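Local structure of probable diphthine synthase (Aeropyrum pernix, 1WDE) at residues V214-G219 / H224-W229; T130-Y135 / S246-A251. The protein probably transfers three methyl groups from S-adenosyl-L-methionine to a modified side chain of translation elongation factor 2, forming diphthine on the way to diphthamide. One frame throughout, in Å; residues are numbered along the deposited sequence.

Interaction 1 of 2, residues V214-G219 / H224-W229; sequences VLVEAG and HRVLYW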
loop_
_atom_site.group_PDB
_atom_site.type_symbol
_atom_site.label_atom_id
_atom_site.label_comp_id
_atom_site.label_asym_id
_atom_site.label_seq_id
_atom_site.Cartn_x
_atom_site.Cartn_y
_atom_site.Cartn_z
ATOM N N VAL A 214 5.982 -10.093 8.072
ATOM C CA VAL A 214 5.130 -10.971 7.292
ATOM C C VAL A 214 5.113 -10.400 5.880
ATOM O O VAL A 214 4.943 -9.199 5.690
ATOM C CB VAL A 214 3.686 -11.003 7.873
ATOM C CG1 VAL A 214 2.911 -12.189 7.306
ATOM C CG2 VAL A 214 3.738 -11.081 9.406
ATOM N N LEU A 215 5.313 -11.272 4.903
ATOM C CA LEU A 215 5.321 -10.892 3.496
ATOM C C LEU A 215 3.992 -11.424 2.960
ATOM O O LEU A 215 3.715 -12.615 3.060
ATOM C CB LEU A 215 6.506 -11.560 2.775
ATOM C CG LEU A 215 6.632 -11.196 1.281
ATOM C CD1 LEU A 215 7.071 -9.746 1.132
ATOM C CD2 LEU A 215 7.655 -12.118 0.617
ATOM N N VAL A 216 3.156 -10.545 2.414
ATOM C CA VAL A 216 1.839 -10.974 1.940
ATOM C C VAL A 216 1.501 -10.549 0.510
ATOM O O VAL A 216 1.870 -9.474 0.068
ATOM C CB VAL A 216 0.709 -10.397 2.849
ATOM C CG1 VAL A 216 -0.629 -11.124 2.569
ATOM C CG2 VAL A 216 1.096 -10.513 4.306
ATOM N N GLU A 217 0.802 -11.419 -0.204
ATOM C CA GLU A 217 0.348 -11.100 -1.545
ATOM C C GLU A 217 -1.149 -11.366 -1.519
ATOM O O GLU A 217 -1.577 -12.505 -1.352
ATOM C CB GLU A 217 0.992 -11.990 -2.615
ATOM C CG GLU A 217 0.444 -11.654 -4.020
ATOM C CD GLU A 217 1.168 -12.358 -5.145
ATOM O OE1 GLU A 217 1.421 -13.579 -5.010
ATOM O OE2 GLU A 217 1.476 -11.683 -6.163
ATOM N N ALA A 218 -1.954 -10.317 -1.635
ATOM C CA ALA A 218 -3.394 -10.529 -1.636
ATOM C C ALA A 218 -3.732 -11.176 -2.978
ATOM O O ALA A 218 -3.100 -10.867 -3.992
ATOM C CB ALA A 218 -4.129 -9.192 -1.482
ATOM N N GLY A 219 -4.714 -12.072 -2.993
ATOM C CA GLY A 219 -5.085 -12.707 -4.244
ATOM C C GLY A 219 -6.581 -12.717 -4.497
ATOM O O GLY A 219 -7.380 -12.212 -3.688
ATOM N N HIS A 224 -4.775 -15.966 -0.962
ATOM C CA HIS A 224 -3.724 -15.061 -0.525
ATOM C C HIS A 224 -2.527 -15.888 -0.098
ATOM O O HIS A 224 -2.670 -17.042 0.264
ATOM C CB HIS A 224 -4.209 -14.234 0.674
ATOM C CG HIS A 224 -5.612 -13.731 0.530
ATOM N ND1 HIS A 224 -5.978 -12.811 -0.431
ATOM C CD2 HIS A 224 -6.748 -14.061 1.190
ATOM C CE1 HIS A 224 -7.281 -12.606 -0.363
ATOM N NE2 HIS A 224 -7.772 -13.354 0.610
ATOM N N ARG A 225 -1.348 -15.296 -0.145
ATOM C CA ARG A 225 -0.149 -15.990 0.306
ATOM C C ARG A 225 0.405 -15.177 1.481
ATOM O O ARG A 225 0.618 -13.970 1.359
ATOM C CB ARG A 225 0.874 -16.066 -0.827
ATOM C CG ARG A 225 0.427 -16.986 -1.974
ATOM C CD ARG A 225 1.468 -17.019 -3.087
ATOM N NE ARG A 225 2.816 -17.200 -2.551
ATOM C CZ ARG A 225 3.873 -16.505 -2.954
ATOM N NH1 ARG A 225 3.733 -15.578 -3.899
ATOM N NH2 ARG A 225 5.071 -16.744 -2.422
ATOM N N VAL A 226 0.613 -15.833 2.615
ATOM C CA VAL A 226 1.124 -15.159 3.816
ATOM C C VAL A 226 2.363 -15.921 4.289
ATOM O O VAL A 226 2.267 -17.071 4.722
ATOM C CB VAL A 226 0.063 -15.155 4.920
ATOM C CG1 VAL A 226 0.651 -14.593 6.244
ATOM C CG2 VAL A 226 -1.144 -14.341 4.463
ATOM N N LEU A 227 3.514 -15.262 4.197
ATOM C CA LEU A 227 4.787 -15.857 4.560
ATOM C C LEU A 227 5.441 -15.173 5.751
ATOM O O LEU A 227 5.728 -13.974 5.729
ATOM C CB LEU A 227 5.746 -15.799 3.369
ATOM C CG LEU A 227 5.370 -16.518 2.066
ATOM C CD1 LEU A 227 4.827 -17.905 2.400
ATOM C CD2 LEU A 227 4.341 -15.715 1.294
ATOM N N TYR A 228 5.689 -15.956 6.788
ATOM C CA TYR A 228 6.318 -15.437 7.987
ATOM C C TYR A 228 7.831 -15.429 7.818
ATOM O O TYR A 228 8.420 -16.436 7.408
ATOM C CB TYR A 228 5.956 -16.308 9.188
ATOM C CG TYR A 228 6.605 -15.843 10.465
ATOM C CD1 TYR A 228 6.070 -14.791 11.187
ATOM C CD2 TYR A 228 7.757 -16.461 10.957
ATOM C CE1 TYR A 228 6.651 -14.357 12.371
ATOM C CE2 TYR A 228 8.355 -16.031 12.147
ATOM C CZ TYR A 228 7.788 -14.976 12.850
ATOM O OH TYR A 228 8.327 -14.548 14.044
ATOM N N TRP A 229 8.450 -14.287 8.109
ATOM C CA TRP A 229 9.904 -14.159 8.041
ATOM C C TRP A 229 10.412 -13.846 9.446
ATOM O O TRP A 229 10.108 -12.784 10.009
ATOM C CB TRP A 229 10.307 -13.065 7.041
ATOM C CG TRP A 229 10.133 -13.532 5.630
ATOM C CD1 TRP A 229 8.970 -13.547 4.901
ATOM C CD2 TRP A 229 11.117 -14.198 4.824
ATOM N NE1 TRP A 229 9.171 -14.189 3.699
ATOM C CE2 TRP A 229 10.477 -14.595 3.623
ATOM C CE3 TRP A 229 12.476 -14.502 5.000
ATOM C CZ2 TRP A 229 11.153 -15.279 2.604
ATOM C CZ3 TRP A 229 13.146 -15.184 3.981
ATOM C CH2 TRP A 229 12.480 -15.562 2.801
#

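Interaction 2 of 2, residues T130-Y135 / S246-A251; sequences TMLSFY and SIVIPA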
loop_
_atom_site.group_PDB
_atom_site.type_symbol
_atom_site.label_atom_id
_atom_site.label_comp_id
_atom_site.label_asym_id
_atom_site.label_seq_id
_atom_site.Cartn_x
_atom_site.Cartn_y
_atom_site.Cartn_z
ATOM N N THR A 130 -3.243 -11.666 7.001
ATOM C CA THR A 130 -2.300 -11.953 8.104
ATOM C C THR A 130 -3.036 -12.350 9.367
ATOM O O THR A 130 -2.470 -12.982 10.264
ATOM C CB THR A 130 -1.429 -10.716 8.485
ATOM O OG1 THR A 130 -2.257 -9.746 9.133
ATOM C CG2 THR A 130 -0.761 -10.063 7.235
HETATM N N MSE A 131 -4.291 -11.925 9.430
HETATM C CA MSE A 131 -5.199 -12.143 10.536
HETATM C C MSE A 131 -4.792 -11.456 11.836
HETATM O O MSE A 131 -5.301 -11.784 12.908
HETATM C CB MSE A 131 -5.424 -13.633 10.732
HETATM C CG MSE A 131 -5.994 -14.266 9.492
HETATM SE SE MSE A 131 -6.905 -15.919 9.847
HETATM C CE MSE A 131 -5.790 -16.690 11.233
ATOM N N LEU A 132 -3.885 -10.489 11.727
ATOM C CA LEU A 132 -3.455 -9.713 12.890
ATOM C C LEU A 132 -4.620 -8.788 13.260
ATOM O O LEU A 132 -5.513 -8.523 12.433
ATOM C CB LEU A 132 -2.204 -8.887 12.562
ATOM C CG LEU A 132 -0.934 -9.754 12.415
ATOM C CD1 LEU A 132 0.222 -8.891 11.993
ATOM C CD2 LEU A 132 -0.612 -10.467 13.739
ATOM N N SER A 133 -4.613 -8.282 14.485
ATOM C CA SER A 133 -5.718 -7.423 14.919
ATOM C C SER A 133 -5.839 -6.140 14.114
ATOM O O SER A 133 -4.902 -5.341 14.028
ATOM C CB SER A 133 -5.574 -7.101 16.403
ATOM O OG SER A 133 -6.510 -6.124 16.805
ATOM N N PHE A 134 -7.002 -5.957 13.507
ATOM C CA PHE A 134 -7.277 -4.764 12.708
ATOM C C PHE A 134 -7.000 -3.501 13.521
ATOM O O PHE A 134 -6.383 -2.564 13.026
ATOM C CB PHE A 134 -8.752 -4.762 12.257
ATOM C CG PHE A 134 -9.219 -3.441 11.722
ATOM C CD1 PHE A 134 -9.974 -2.583 12.513
ATOM C CD2 PHE A 134 -8.851 -3.027 10.452
ATOM C CE1 PHE A 134 -10.349 -1.315 12.036
ATOM C CE2 PHE A 134 -9.219 -1.767 9.970
ATOM C CZ PHE A 134 -9.968 -0.913 10.770
ATOM N N TYR A 135 -7.403 -3.517 14.789
ATOM C CA TYR A 135 -7.255 -2.366 15.683
ATOM C C TYR A 135 -5.813 -1.934 15.934
ATOM O O TYR A 135 -5.568 -0.779 16.295
ATOM C CB TYR A 135 -7.896 -2.680 17.041
ATOM C CG TYR A 135 -9.324 -3.140 16.946
ATOM C CD1 TYR A 135 -10.367 -2.220 16.737
ATOM C CD2 TYR A 135 -9.641 -4.494 17.048
ATOM C CE1 TYR A 135 -11.680 -2.642 16.631
ATOM C CE2 TYR A 135 -10.947 -4.933 16.942
ATOM C CZ TYR A 135 -11.961 -4.006 16.736
ATOM O OH TYR A 135 -13.249 -4.452 16.654
ATOM N N SER A 246 3.073 -6.734 -0.028
ATOM C CA SER A 246 3.090 -5.652 0.932
ATOM C C SER A 246 3.754 -6.377 2.097
ATOM O O SER A 246 3.725 -7.624 2.174
ATOM C CB SER A 246 1.678 -5.131 1.271
ATOM O OG SER A 246 0.850 -6.163 1.764
ATOM N N ILE A 247 4.395 -5.619 2.980
ATOM C CA ILE A 247 5.070 -6.210 4.115
ATOM C C ILE A 247 4.454 -5.698 5.418
ATOM O O ILE A 247 4.124 -4.526 5.537
ATOM C CB ILE A 247 6.573 -5.851 4.063
ATOM C CG1 ILE A 247 7.233 -6.551 2.861
ATOM C CG2 ILE A 247 7.262 -6.274 5.345
ATOM C CD1 ILE A 247 8.618 -6.043 2.568
ATOM N N VAL A 248 4.216 -6.591 6.365
ATOM C CA VAL A 248 3.719 -6.131 7.641
ATOM C C VAL A 248 4.851 -6.370 8.645
ATOM O O VAL A 248 5.398 -7.482 8.728
ATOM C CB VAL A 248 2.425 -6.869 8.054
ATOM C CG1 VAL A 248 2.081 -6.551 9.523
ATOM C CG2 VAL A 248 1.279 -6.424 7.147
ATOM N N ILE A 249 5.247 -5.303 9.337
ATOM C CA ILE A 249 6.288 -5.346 10.388
ATOM C C ILE A 249 5.475 -5.122 11.679
ATOM O O ILE A 249 5.180 -3.994 12.067
ATOM C CB ILE A 249 7.329 -4.215 10.202
ATOM C CG1 ILE A 249 8.010 -4.359 8.828
ATOM C CG2 ILE A 249 8.396 -4.278 11.332
ATOM C CD1 ILE A 249 8.783 -3.094 8.397
ATOM N N PRO A 250 5.139 -6.207 12.376
ATOM C CA PRO A 250 4.338 -6.092 13.587
ATOM C C PRO A 250 4.984 -5.515 14.825
ATOM O O PRO A 250 6.222 -5.475 14.949
ATOM C CB PRO A 250 3.878 -7.524 13.806
ATOM C CG PRO A 250 5.098 -8.292 13.478
ATOM C CD PRO A 250 5.744 -7.548 12.290
ATOM N N ALA A 251 4.122 -5.005 15.705
ATOM C CA ALA A 251 4.563 -4.519 16.998
ATOM C C ALA A 251 4.525 -5.850 17.728
ATOM O O ALA A 251 4.106 -6.864 17.147
ATOM C CB ALA A 251 3.540 -3.558 17.605
#

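Interaction 1 of 2, residues V214-G219 / H224-W229
L227 O is held twice by the facing strand: the N-H of L215 meets it almost straight at 2.9 Å, and the CA-H of V214 adds a weaker contact. L227 N returns a bond to L215 O, and E217 and R225 pair both ways. On one face V226 sits between two valines, its CG1 pressed tightly on V214 CG1 at 3.5 Å and its CG2 against V216 CG1. On the other, L215 CB packs on W229 CD1, and E217, extended with CG anti to the backbone N (chi1 178°), brings OE1 to a long salt bridge with R225 NH1, 3.3 Å, met from above the carboxylate plane. The carboxylate's stronger partner is V244 N, which bonds OE2; R225 NH1 also bonds Y245 OH. Beyond the strand, H224 ND1 accepts the N-H of G219 at 3.0 Å, nearly straight (175°), the donor tilted 18° from the ring plane. A phenylalanine at H224 would lack that ring nitrogen, probably leaving G219 N without its mate and the turn less firmly tied. This is an antiparallel beta hairpin at one edge of the mixed sheet, its turn carrying A220, a probable S-adenosyl-L-methionine contact.

Interaction 2 of 2, residues T130-Y135 / S246-A251
L132 and V248 reach for each other tip to tip, CD1 of the leucine meeting CG1 of the valine at 3.9 Å. The leucine comes from the loop that leaves helix 122-130, the valine from strand 246-249. With CG anti to its own carbonyl carbon (chi1 -72°) and the branch beyond extended, L132 sends CD1 out to the strand, where the same methyl also lies 4.3 Å from P250 CB. It therefore rests on two residues that lie two apart along that segment, one in the strand and one just past its end. V248 uses its second branch on T130: the two side chains cross obliquely, CG2 to CG2, at 4.2 Å. That leaves the threonine divided in its duties. Its methyl turns to the strand, whereas OG1 lies between the backbone N and the carbonyl carbon (chi1 71°), where it accepts the N-H of L132 at 3.2 Å, an ST turn, while also bonding R127 O back in the helix. The turn fixes L132 relative to T130 just where M131 leaves helical geometry with positive phi. F137 touches T130, L132 and V248, and L261 of helix 255-264 packs on L132. Between the two segments, then, the meeting is apolar, a small buried patch of methyls and a proline ring. Such a contact depends on shape and on exclusion of water more than on direction, and the threonine hydroxyl beside it, T130 OG1, is satisfied within its own part of the chain.

How the interactions relate
The centres of the two interactions lie about 11 Å apart, and strands 213-217 and 246-249, neighbours in the mixed sheet, join them directly. V214 N and V248 O are 2.8 Å apart, a probable hydrogen bond, and L215 CD1 packs on I247 CG1. Along the chain the order is 130-135, 214-219, 224-229, 246-251, which nests interaction 1 within the long loop closed by interaction 2. Helix 122-130 serves both: it packs on the hairpin, and T130 at its C-terminal side reaches V216 CG2 with its own CG2. The helix has G122, a probable S-adenosyl-L-methionine contact, at its start, so both contacts lie on the sheet that this helix covers.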